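Local coordinates for protein CbbY (Rhodobacter sphaeroides, PDB 4UAS) that removes a phosphate from xylulose-1,5-bisphosphate, a potent inhibitor of Rubisco, acting as a highly selective magnesium-dependent sugar phosphatase, at residues I5-D10 with E136-I141; N121-C126 with H132-I137; E149-P152 with I156-L159. All coordinates share one frame; numbering follows the deposited sequence.

Contact 1. Residues I5-D10 with E136-I141; sequences ILFDVD and EIFDVI. With MG (magnesium ion), chain D; PO4 (phosphate ion), chain C.
Phe7, at the end of strand 4-7 in the parallel sheet of this haloacid dehalogenase (HAD) phosphatase, meets Phe138, which lies just ahead of edge strand 140-142. Strand 110-114 runs between the two strands, so the rings reach each other from non-adjacent parts of the sheet. They form an offset edge-to-face pair, with the edge of Phe138 toward the face of Phe7, the planes at 65° and the centroids 5.9 Å apart. The touch itself is narrow: CE1 of Phe138 stands 3.8 Å from CD2 of Phe7. Ile137 CG2 lies against one face of Phe138, Val113 of the intervening strand also touches that ring, and Leu100 and Ile101 of helix 97-107 pack on Phe7, so the pair is buried.

Directly after Phe7 the chain leaves the sheet and becomes the HAD motif DxDx(T/V), with Asp8 the probable nucleophile and Asp10 the probable proton donor. In Asp8, CG lies anti to the backbone N (chi1 -178°), which carries OD2 to 2.1 Å from the magnesium ion. The metal also takes the backbone O of Asp10 at 2.2 Å, O4 of the phosphate, two waters and Asp176, six ligands in all. Thr16 and His20 both hydrogen-bond OD1 of Asp10. Two successive backbone N-H groups grip a single phosphate oxygen, O3: the bond from Val9 N is the longer and more bent, whereas Asp10 N donates to O3 over 2.8 Å and nearly straight, at 165°.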
loop_
_atom_site.group_PDB
_atom_site.type_symbol
_atom_site.label_atom_id
_atom_site.label_comp_id
_atom_site.label_asym_id
_atom_site.label_seq_id
_atom_site.Cartn_x
_atom_site.Cartn_y
_atom_site.Cartn_z
ATOM N N ILE A 5 4.320 -14.033 -5.034
ATOM C CA ILE A 5 4.068 -12.655 -5.437
ATOM C C ILE A 5 3.768 -11.861 -4.208
ATOM O O ILE A 5 2.925 -12.250 -3.389
ATOM C CB ILE A 5 2.878 -12.564 -6.448
ATOM C CG1 ILE A 5 3.001 -13.553 -7.599
ATOM C CG2 ILE A 5 2.743 -11.150 -6.929
ATOM C CD1 ILE A 5 1.729 -13.739 -8.411
ATOM N N LEU A 6 4.438 -10.712 -4.141
ATOM C CA LEU A 6 4.309 -9.778 -3.008
ATOM C C LEU A 6 3.631 -8.506 -3.522
ATOM O O LEU A 6 4.131 -7.873 -4.451
ATOM C CB LEU A 6 5.653 -9.497 -2.378
ATOM C CG LEU A 6 6.313 -10.704 -1.755
ATOM C CD1 LEU A 6 7.123 -11.496 -2.730
ATOM C CD2 LEU A 6 7.228 -10.288 -0.598
ATOM N N PHE A 7 2.510 -8.165 -2.950
ATOM C CA PHE A 7 1.710 -7.013 -3.336
ATOM C C PHE A 7 1.798 -5.868 -2.362
ATOM O O PHE A 7 1.535 -6.004 -1.189
ATOM C CB PHE A 7 0.231 -7.373 -3.408
ATOM C CG PHE A 7 -0.113 -8.388 -4.476
ATOM C CD1 PHE A 7 -0.592 -7.980 -5.718
ATOM C CD2 PHE A 7 -0.008 -9.744 -4.231
ATOM C CE1 PHE A 7 -0.975 -8.936 -6.678
ATOM C CE2 PHE A 7 -0.326 -10.659 -5.210
ATOM C CZ PHE A 7 -0.829 -10.258 -6.401
ATOM N N ASP A 8 2.135 -4.673 -2.893
ATOM C CA ASP A 8 1.814 -3.445 -2.264
ATOM C C ASP A 8 0.283 -3.333 -2.129
ATOM O O ASP A 8 -0.442 -3.982 -2.862
ATOM C CB ASP A 8 2.360 -2.325 -3.129
ATOM C CG ASP A 8 2.157 -0.962 -2.599
ATOM O OD1 ASP A 8 2.486 -0.750 -1.400
ATOM O OD2 ASP A 8 1.542 -0.102 -3.261
ATOM N N VAL A 9 -0.181 -2.461 -1.246
ATOM C CA VAL A 9 -1.608 -2.237 -1.077
ATOM C C VAL A 9 -2.099 -0.937 -1.719
ATOM O O VAL A 9 -2.786 -0.945 -2.731
ATOM C CB VAL A 9 -2.061 -2.364 0.417
ATOM C CG1 VAL A 9 -3.525 -2.005 0.584
ATOM C CG2 VAL A 9 -1.779 -3.757 0.915
ATOM N N ASP A 10 -1.720 0.189 -1.131
ATOM C CA ASP A 10 -2.246 1.484 -1.571
ATOM C C ASP A 10 -1.730 1.849 -2.951
ATOM O O ASP A 10 -0.549 2.025 -3.161
ATOM C CB ASP A 10 -1.893 2.578 -0.573
ATOM C CG ASP A 10 -2.504 2.364 0.783
ATOM O OD1 ASP A 10 -3.729 2.131 0.849
ATOM O OD2 ASP A 10 -1.722 2.382 1.780
ATOM N N GLU A 136 -7.557 -15.150 4.176
ATOM C CA GLU A 136 -7.965 -16.079 3.169
ATOM C C GLU A 136 -7.500 -15.813 1.748
ATOM O O GLU A 136 -7.703 -16.633 0.848
ATOM C CB GLU A 136 -9.527 -16.156 3.161
ATOM C CG GLU A 136 -10.091 -16.836 4.395
ATOM C CD GLU A 136 -11.613 -16.969 4.383
ATOM O OE1 GLU A 136 -12.220 -16.937 3.282
ATOM O OE2 GLU A 136 -12.106 -17.160 5.500
ATOM N N ILE A 137 -6.975 -14.603 1.527
ATOM C CA ILE A 137 -6.414 -14.204 0.234
ATOM C C ILE A 137 -4.909 -14.339 0.239
ATOM O O ILE A 137 -4.354 -14.910 -0.681
ATOM C CB ILE A 137 -6.837 -12.775 -0.155
ATOM C CG1 ILE A 137 -8.368 -12.632 -0.128
ATOM C CG2 ILE A 137 -6.302 -12.347 -1.535
ATOM C CD1 ILE A 137 -9.072 -13.504 -1.120
ATOM N N PHE A 138 -4.267 -13.788 1.298
ATOM C CA PHE A 138 -2.798 -13.701 1.365
ATOM C C PHE A 138 -2.289 -14.693 2.409
ATOM O O PHE A 138 -2.770 -14.735 3.555
ATOM C CB PHE A 138 -2.405 -12.282 1.695
ATOM C CG PHE A 138 -2.866 -11.313 0.628
ATOM C CD1 PHE A 138 -2.176 -11.212 -0.583
ATOM C CD2 PHE A 138 -3.958 -10.502 0.817
ATOM C CE1 PHE A 138 -2.639 -10.354 -1.578
ATOM C CE2 PHE A 138 -4.426 -9.651 -0.168
ATOM C CZ PHE A 138 -3.761 -9.559 -1.374
ATOM N N ASP A 139 -1.251 -15.402 2.031
ATOM C CA ASP A 139 -0.583 -16.365 2.924
ATOM C C ASP A 139 0.209 -15.633 4.012
ATOM O O ASP A 139 0.368 -16.158 5.127
ATOM C CB ASP A 139 0.311 -17.255 2.097
ATOM C CG ASP A 139 -0.471 -18.024 1.061
ATOM O OD1 ASP A 139 -1.190 -18.900 1.470
ATOM O OD2 ASP A 139 -0.455 -17.649 -0.128
ATOM N N VAL A 140 0.709 -14.446 3.698
ATOM C CA VAL A 140 1.554 -13.652 4.572
ATOM C C VAL A 140 1.108 -12.213 4.481
ATOM O O VAL A 140 0.875 -11.698 3.375
ATOM C CB VAL A 140 3.038 -13.769 4.153
ATOM C CG1 VAL A 140 3.919 -12.704 4.825
ATOM C CG2 VAL A 140 3.586 -15.172 4.475
ATOM N N ILE A 141 0.963 -11.533 5.626
ATOM C CA ILE A 141 0.621 -10.128 5.668
ATOM C C ILE A 141 1.683 -9.415 6.464
ATOM O O ILE A 141 1.820 -9.605 7.681
ATOM C CB ILE A 141 -0.789 -9.841 6.239
ATOM C CG1 ILE A 141 -1.846 -10.551 5.354
ATOM C CG2 ILE A 141 -1.089 -8.348 6.304
ATOM C CD1 ILE A 141 -3.218 -10.571 5.945
HETATM MG MG MG D . 1.604 1.966 -2.838
HETATM P P PO4 C . 1.449 1.089 0.676
HETATM O O1 PO4 C . 2.884 0.760 1.259
HETATM O O2 PO4 C . 0.828 2.219 1.596
HETATM O O3 PO4 C . 0.442 -0.048 0.662
HETATM O O4 PO4 C . 1.557 1.734 -0.748
HETATM O O HOH W 1 1.620 3.961 -2.866
HETATM O O HOH W 2 3.817 1.903 -2.738
#

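Contact 2. Residues N121-C126 with H132-I137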
loop_
_atom_site.group_PDB
_atom_site.type_symbol
_atom_site.label_atom_id
_atom_site.label_comp_id
_atom_site.label_asym_id
_atom_site.label_seq_id
_atom_site.Cartn_x
_atom_site.Cartn_y
_atom_site.Cartn_z
ATOM N N ASN A 121 -6.613 -1.521 7.903
ATOM C CA ASN A 121 -6.897 -1.073 6.561
ATOM C C ASN A 121 -6.817 -2.178 5.516
ATOM O O ASN A 121 -7.607 -2.250 4.611
ATOM C CB ASN A 121 -5.944 0.063 6.174
ATOM C CG ASN A 121 -6.074 1.303 7.055
ATOM O OD1 ASN A 121 -7.059 1.544 7.700
ATOM N ND2 ASN A 121 -5.049 2.090 7.043
ATOM N N VAL A 122 -5.836 -3.080 5.690
ATOM C CA VAL A 122 -5.723 -4.233 4.825
ATOM C C VAL A 122 -6.996 -5.088 4.932
ATOM O O VAL A 122 -7.529 -5.590 3.968
ATOM C CB VAL A 122 -4.468 -5.033 5.165
ATOM C CG1 VAL A 122 -4.345 -6.297 4.308
ATOM C CG2 VAL A 122 -3.209 -4.227 5.038
ATOM N N GLU A 123 -7.375 -5.354 6.203
ATOM C CA GLU A 123 -8.551 -6.180 6.444
ATOM C C GLU A 123 -9.797 -5.562 5.840
ATOM O O GLU A 123 -10.581 -6.242 5.203
ATOM C CB GLU A 123 -8.754 -6.406 7.952
ATOM C CG GLU A 123 -7.720 -7.342 8.549
ATOM C CD GLU A 123 -7.936 -8.754 8.108
ATOM O OE1 GLU A 123 -8.965 -9.137 7.414
ATOM O OE2 GLU A 123 -7.090 -9.589 8.487
ATOM N N ALA A 124 -9.949 -4.253 5.996
ATOM C CA ALA A 124 -11.136 -3.579 5.445
ATOM C C ALA A 124 -11.159 -3.676 3.923
ATOM O O ALA A 124 -12.193 -3.936 3.308
ATOM C CB ALA A 124 -11.135 -2.126 5.938
ATOM N N LEU A 125 -10.004 -3.474 3.274
ATOM C CA LEU A 125 -9.926 -3.614 1.852
ATOM C C LEU A 125 -10.242 -5.001 1.346
ATOM O O LEU A 125 -10.975 -5.174 0.392
ATOM C CB LEU A 125 -8.545 -3.141 1.357
ATOM C CG LEU A 125 -8.346 -3.219 -0.162
ATOM C CD1 LEU A 125 -7.192 -2.258 -0.555
ATOM C CD2 LEU A 125 -7.781 -4.571 -0.599
ATOM N N CYS A 126 -9.740 -6.014 2.014
ATOM C CA CYS A 126 -10.023 -7.368 1.601
ATOM C C CYS A 126 -11.486 -7.749 1.792
ATOM O O CYS A 126 -12.085 -8.325 0.875
ATOM C CB CYS A 126 -9.110 -8.362 2.303
ATOM S SG CYS A 126 -7.404 -8.250 1.796
ATOM N N HIS A 132 -13.511 -11.463 1.372
ATOM C CA HIS A 132 -12.933 -12.410 2.373
ATOM C C HIS A 132 -12.087 -11.667 3.381
ATOM O O HIS A 132 -11.533 -10.609 3.080
ATOM C CB HIS A 132 -11.983 -13.358 1.606
ATOM C CG HIS A 132 -12.655 -14.267 0.602
ATOM N ND1 HIS A 132 -13.508 -15.254 0.974
ATOM C CD2 HIS A 132 -12.643 -14.270 -0.758
ATOM C CE1 HIS A 132 -13.967 -15.866 -0.100
ATOM N NE2 HIS A 132 -13.464 -15.285 -1.171
ATOM N N PRO A 133 -11.883 -12.244 4.595
ATOM C CA PRO A 133 -10.800 -11.742 5.460
ATOM C C PRO A 133 -9.444 -11.836 4.762
ATOM O O PRO A 133 -9.297 -12.699 3.869
ATOM C CB PRO A 133 -10.828 -12.710 6.665
ATOM C CG PRO A 133 -11.621 -13.868 6.207
ATOM C CD PRO A 133 -12.482 -13.493 5.078
ATOM N N ALA A 134 -8.545 -10.952 5.096
ATOM C CA ALA A 134 -7.296 -10.883 4.370
ATOM C C ALA A 134 -6.537 -12.181 4.346
ATOM O O ALA A 134 -5.837 -12.510 3.361
ATOM C CB ALA A 134 -6.467 -9.771 4.960
ATOM N N ARG A 135 -6.616 -12.932 5.459
ATOM C CA ARG A 135 -5.825 -14.129 5.630
ATOM C C ARG A 135 -6.365 -15.288 4.778
ATOM O O ARG A 135 -5.675 -16.295 4.646
ATOM C CB ARG A 135 -5.674 -14.437 7.153
ATOM C CG ARG A 135 -4.830 -13.315 7.815
ATOM C CD ARG A 135 -4.660 -13.373 9.360
ATOM N NE ARG A 135 -4.142 -12.109 9.864
ATOM C CZ ARG A 135 -2.863 -11.708 9.847
ATOM N NH1 ARG A 135 -1.883 -12.563 9.451
ATOM N NH2 ARG A 135 -2.538 -10.471 10.231
ATOM N N GLU A 136 -7.557 -15.150 4.176
ATOM C CA GLU A 136 -7.965 -16.079 3.169
ATOM C C GLU A 136 -7.500 -15.813 1.748
ATOM O O GLU A 136 -7.703 -16.633 0.848
ATOM C CB GLU A 136 -9.527 -16.156 3.161
ATOM C CG GLU A 136 -10.091 -16.836 4.395
ATOM C CD GLU A 136 -11.613 -16.969 4.383
ATOM O OE1 GLU A 136 -12.220 -16.937 3.282
ATOM O OE2 GLU A 136 -12.106 -17.160 5.500
ATOM N N ILE A 137 -6.975 -14.603 1.527
ATOM C CA ILE A 137 -6.414 -14.204 0.234
ATOM C C ILE A 137 -4.909 -14.339 0.239
ATOM O O ILE A 137 -4.354 -14.910 -0.681
ATOM C CB ILE A 137 -6.837 -12.775 -0.155
ATOM C CG1 ILE A 137 -8.368 -12.632 -0.128
ATOM C CG2 ILE A 137 -6.302 -12.347 -1.535
ATOM C CD1 ILE A 137 -9.072 -13.504 -1.120
HETATM O O HOH W 3 -7.700 -12.071 8.210
HETATM O O HOH W 4 -5.294 -9.478 10.505
#
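Glu123 and Ala134 face each other where the loop after helix 119-129 packs back on it, and the carboxylate of the first is turned onto the backbone of the second. The Glu123 chain is bent at chi2 (-71°), which folds its end back toward the loop. From there OE1 accepts the N-H of Ala134 at 3.0 Å, almost perfectly straight (176°) although the donor comes from above the carboxylate plane, 40° out of it. The methyl of Ala134 lies against the same group, its CB 3.6 Å from OE2.

The other oxygen works through water. One water donates to Glu123 OE2 at 2.6 Å and accepts the backbone N-H of Arg135; a second also donates to OE2 and accepts NE of Arg135, lying at the edge of the guanidinium and in its plane. Arg135 NE itself stays 4.1 Å from OE2, beyond a salt bridge, so the opposite charges meet through solvent. Were Glu123 replaced by a leucine, the N-H of Ala134 would probably be left without its acceptor and both waters without the oxygen they donate to.

One helical turn on, Cys126 points at the loop and lays SG 3.6 Å from Ala134 CB, while Val122 CG1 touches that methyl more loosely. A weak bond from His132 N to Cys126 O, 3.5 Å long, ties the loop to the helix backbone. All this lies in the beta-alpha-beta crossover of the HAD core, where helix 119-129 links strand 110-114 to its parallel neighbour 140-142.

Contact 3. Residues E149-P152 with I156-L159. With PO4 (phosphate ion), chain C.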
loop_
_atom_site.group_PDB
_atom_site.type_symbol
_atom_site.label_atom_id
_atom_site.label_comp_id
_atom_site.label_asym_id
_atom_site.label_seq_id
_atom_site.Cartn_x
_atom_site.Cartn_y
_atom_site.Cartn_z
ATOM N N GLU A 149 11.366 0.590 10.258
ATOM C CA GLU A 149 11.624 1.529 9.164
ATOM C C GLU A 149 10.741 1.166 7.970
ATOM O O GLU A 149 10.832 0.060 7.464
ATOM C CB GLU A 149 13.093 1.446 8.781
ATOM C CG GLU A 149 14.094 1.672 9.839
ATOM C CD GLU A 149 14.077 3.044 10.344
ATOM O OE1 GLU A 149 13.766 3.961 9.589
ATOM O OE2 GLU A 149 14.484 3.184 11.552
ATOM N N LYS A 150 9.900 2.109 7.571
ATOM C CA LYS A 150 8.944 1.899 6.499
ATOM C C LYS A 150 9.580 2.212 5.130
ATOM O O LYS A 150 10.683 2.762 5.014
ATOM C CB LYS A 150 7.664 2.742 6.702
ATOM C CG LYS A 150 6.850 2.243 7.927
ATOM C CD LYS A 150 5.582 3.081 8.060
ATOM C CE LYS A 150 4.549 2.519 8.982
ATOM N NZ LYS A 150 5.044 2.549 10.363
ATOM N N LYS A 151 8.888 1.769 4.086
ATOM C CA LYS A 151 9.315 2.043 2.703
ATOM C C LYS A 151 9.708 3.520 2.607
ATOM O O LYS A 151 8.992 4.388 3.114
ATOM C CB LYS A 151 8.215 1.700 1.699
ATOM C CG LYS A 151 7.749 0.232 1.748
ATOM C CD LYS A 151 6.726 -0.059 0.638
ATOM C CE LYS A 151 5.940 -1.313 0.870
ATOM N NZ LYS A 151 4.819 -1.440 -0.102
ATOM N N PRO A 152 10.848 3.862 2.012
ATOM C CA PRO A 152 11.646 3.066 1.076
ATOM C C PRO A 152 12.590 2.036 1.677
ATOM O O PRO A 152 13.241 1.303 0.939
ATOM C CB PRO A 152 12.463 4.133 0.327
ATOM C CG PRO A 152 12.637 5.218 1.359
ATOM C CD PRO A 152 11.304 5.276 2.059
ATOM N N ILE A 156 10.137 -4.219 5.283
ATOM C CA ILE A 156 8.853 -4.872 5.255
ATOM C C ILE A 156 8.859 -6.030 4.229
ATOM O O ILE A 156 8.210 -7.063 4.440
ATOM C CB ILE A 156 7.726 -3.864 4.954
ATOM C CG1 ILE A 156 6.363 -4.424 5.342
ATOM C CG2 ILE A 156 7.785 -3.308 3.551
ATOM C CD1 ILE A 156 6.190 -4.671 6.846
ATOM N N TYR A 157 9.552 -5.867 3.098
ATOM C CA TYR A 157 9.717 -6.936 2.140
ATOM C C TYR A 157 10.572 -8.058 2.656
ATOM O O TYR A 157 10.303 -9.235 2.424
ATOM C CB TYR A 157 10.252 -6.407 0.800
ATOM C CG TYR A 157 9.213 -5.744 -0.097
ATOM C CD1 TYR A 157 9.150 -4.395 -0.303
ATOM C CD2 TYR A 157 8.308 -6.541 -0.774
ATOM C CE1 TYR A 157 8.199 -3.833 -1.162
ATOM C CE2 TYR A 157 7.372 -6.014 -1.621
ATOM C CZ TYR A 157 7.292 -4.661 -1.806
ATOM O OH TYR A 157 6.380 -4.167 -2.686
ATOM N N ARG A 158 11.654 -7.717 3.368
ATOM C CA ARG A 158 12.476 -8.751 4.020
ATOM C C ARG A 158 11.681 -9.561 5.018
ATOM O O ARG A 158 11.849 -10.792 5.083
ATOM C CB ARG A 158 13.683 -8.102 4.670
ATOM C CG ARG A 158 14.640 -7.472 3.666
ATOM C CD ARG A 158 15.781 -6.717 4.303
ATOM N NE ARG A 158 16.684 -6.197 3.296
ATOM C CZ ARG A 158 17.281 -5.032 3.312
ATOM N NH1 ARG A 158 17.083 -4.134 4.290
ATOM N NH2 ARG A 158 18.088 -4.759 2.311
ATOM N N LEU A 159 10.810 -8.912 5.767
ATOM C CA LEU A 159 9.928 -9.630 6.711
ATOM C C LEU A 159 9.041 -10.592 5.943
ATOM O O LEU A 159 8.933 -11.776 6.267
ATOM C CB LEU A 159 9.118 -8.604 7.505
ATOM C CG LEU A 159 7.943 -9.167 8.292
ATOM C CD1 LEU A 159 8.310 -10.235 9.248
ATOM C CD2 LEU A 159 7.112 -8.054 8.888
HETATM P P PO4 C . 1.449 1.089 0.676
HETATM O O1 PO4 C . 2.884 0.760 1.259
HETATM O O2 PO4 C . 0.828 2.219 1.596
HETATM O O3 PO4 C . 0.442 -0.048 0.662
HETATM O O4 PO4 C . 1.557 1.734 -0.748
HETATM O O HOH W 5 10.022 -1.304 5.211
#
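Glu149 and Ile156 meet through a single water, which donates to the backbone O of Glu149 at 2.8 Å and accepts the N-H of Ile156 at 2.9 Å. This joins the loop to the start of helix 155-164, while the Glu149 side chain leads away. Lys150 also points away from the helix; its NZ makes salt bridges with Asp145 and with Glu53, a substrate-binding residue.

Lys151 carries the direct contact. Beyond CG its chain is extended (chi2 -175°) and runs obliquely past two side chains of the helix. CG2 of Ile156 meets it at two points, 4.0 Å from CG and 3.8 Å from CE of the lysine. That same CE passes 3.9 Å from CE1 of Tyr157, so aliphatic and aromatic carbon hold the methylene chain while its nitrogen goes on into the active site. There NZ donates to O1 of the phosphate over 3.2 Å, forms salt bridges with Asp8 and Glu175, and is hydrogen-bonded to Ala114 O. Tyr157 OH is hydrogen-bonded to the same oxygen of Glu175, OE2, that pairs with the lysine, which makes the tyrosine a second-shell partner.

At the end of the segment the peptide bond between Lys151 and Pro152 is cis, and the proline ring packs on helix 178-186. A lysine in the loop just ahead of a helix, with its amine beside both the probable nucleophile Asp8 and the phosphate, is the signature of HAD motif III, which in this superfamily offsets negative charge around the transferred phosphoryl group.

Contact 1 joins the central strand 4-7 to the loop leading into edge strand 140-142, and along the chain it encloses contact 2, with which it shares Glu136 and Ile137; contact 3 follows both. The centres of contacts 1 and 2 are about 9 Å apart and the two pack directly, with Phe138 CE2 3.8 Å from Cys126 SG. The centre of contact 3 lies about 14 Å from that of contact 1 and about 20 Å from that of contact 2, which it does not touch. It meets contact 1 through the Lys151-Asp8 salt bridge and through Leu6 packing on Tyr157. Residues 5-10 thus pack through Phe7 and, beyond strand 4-7, reach phosphate and magnesium through Asp8 and Asp10.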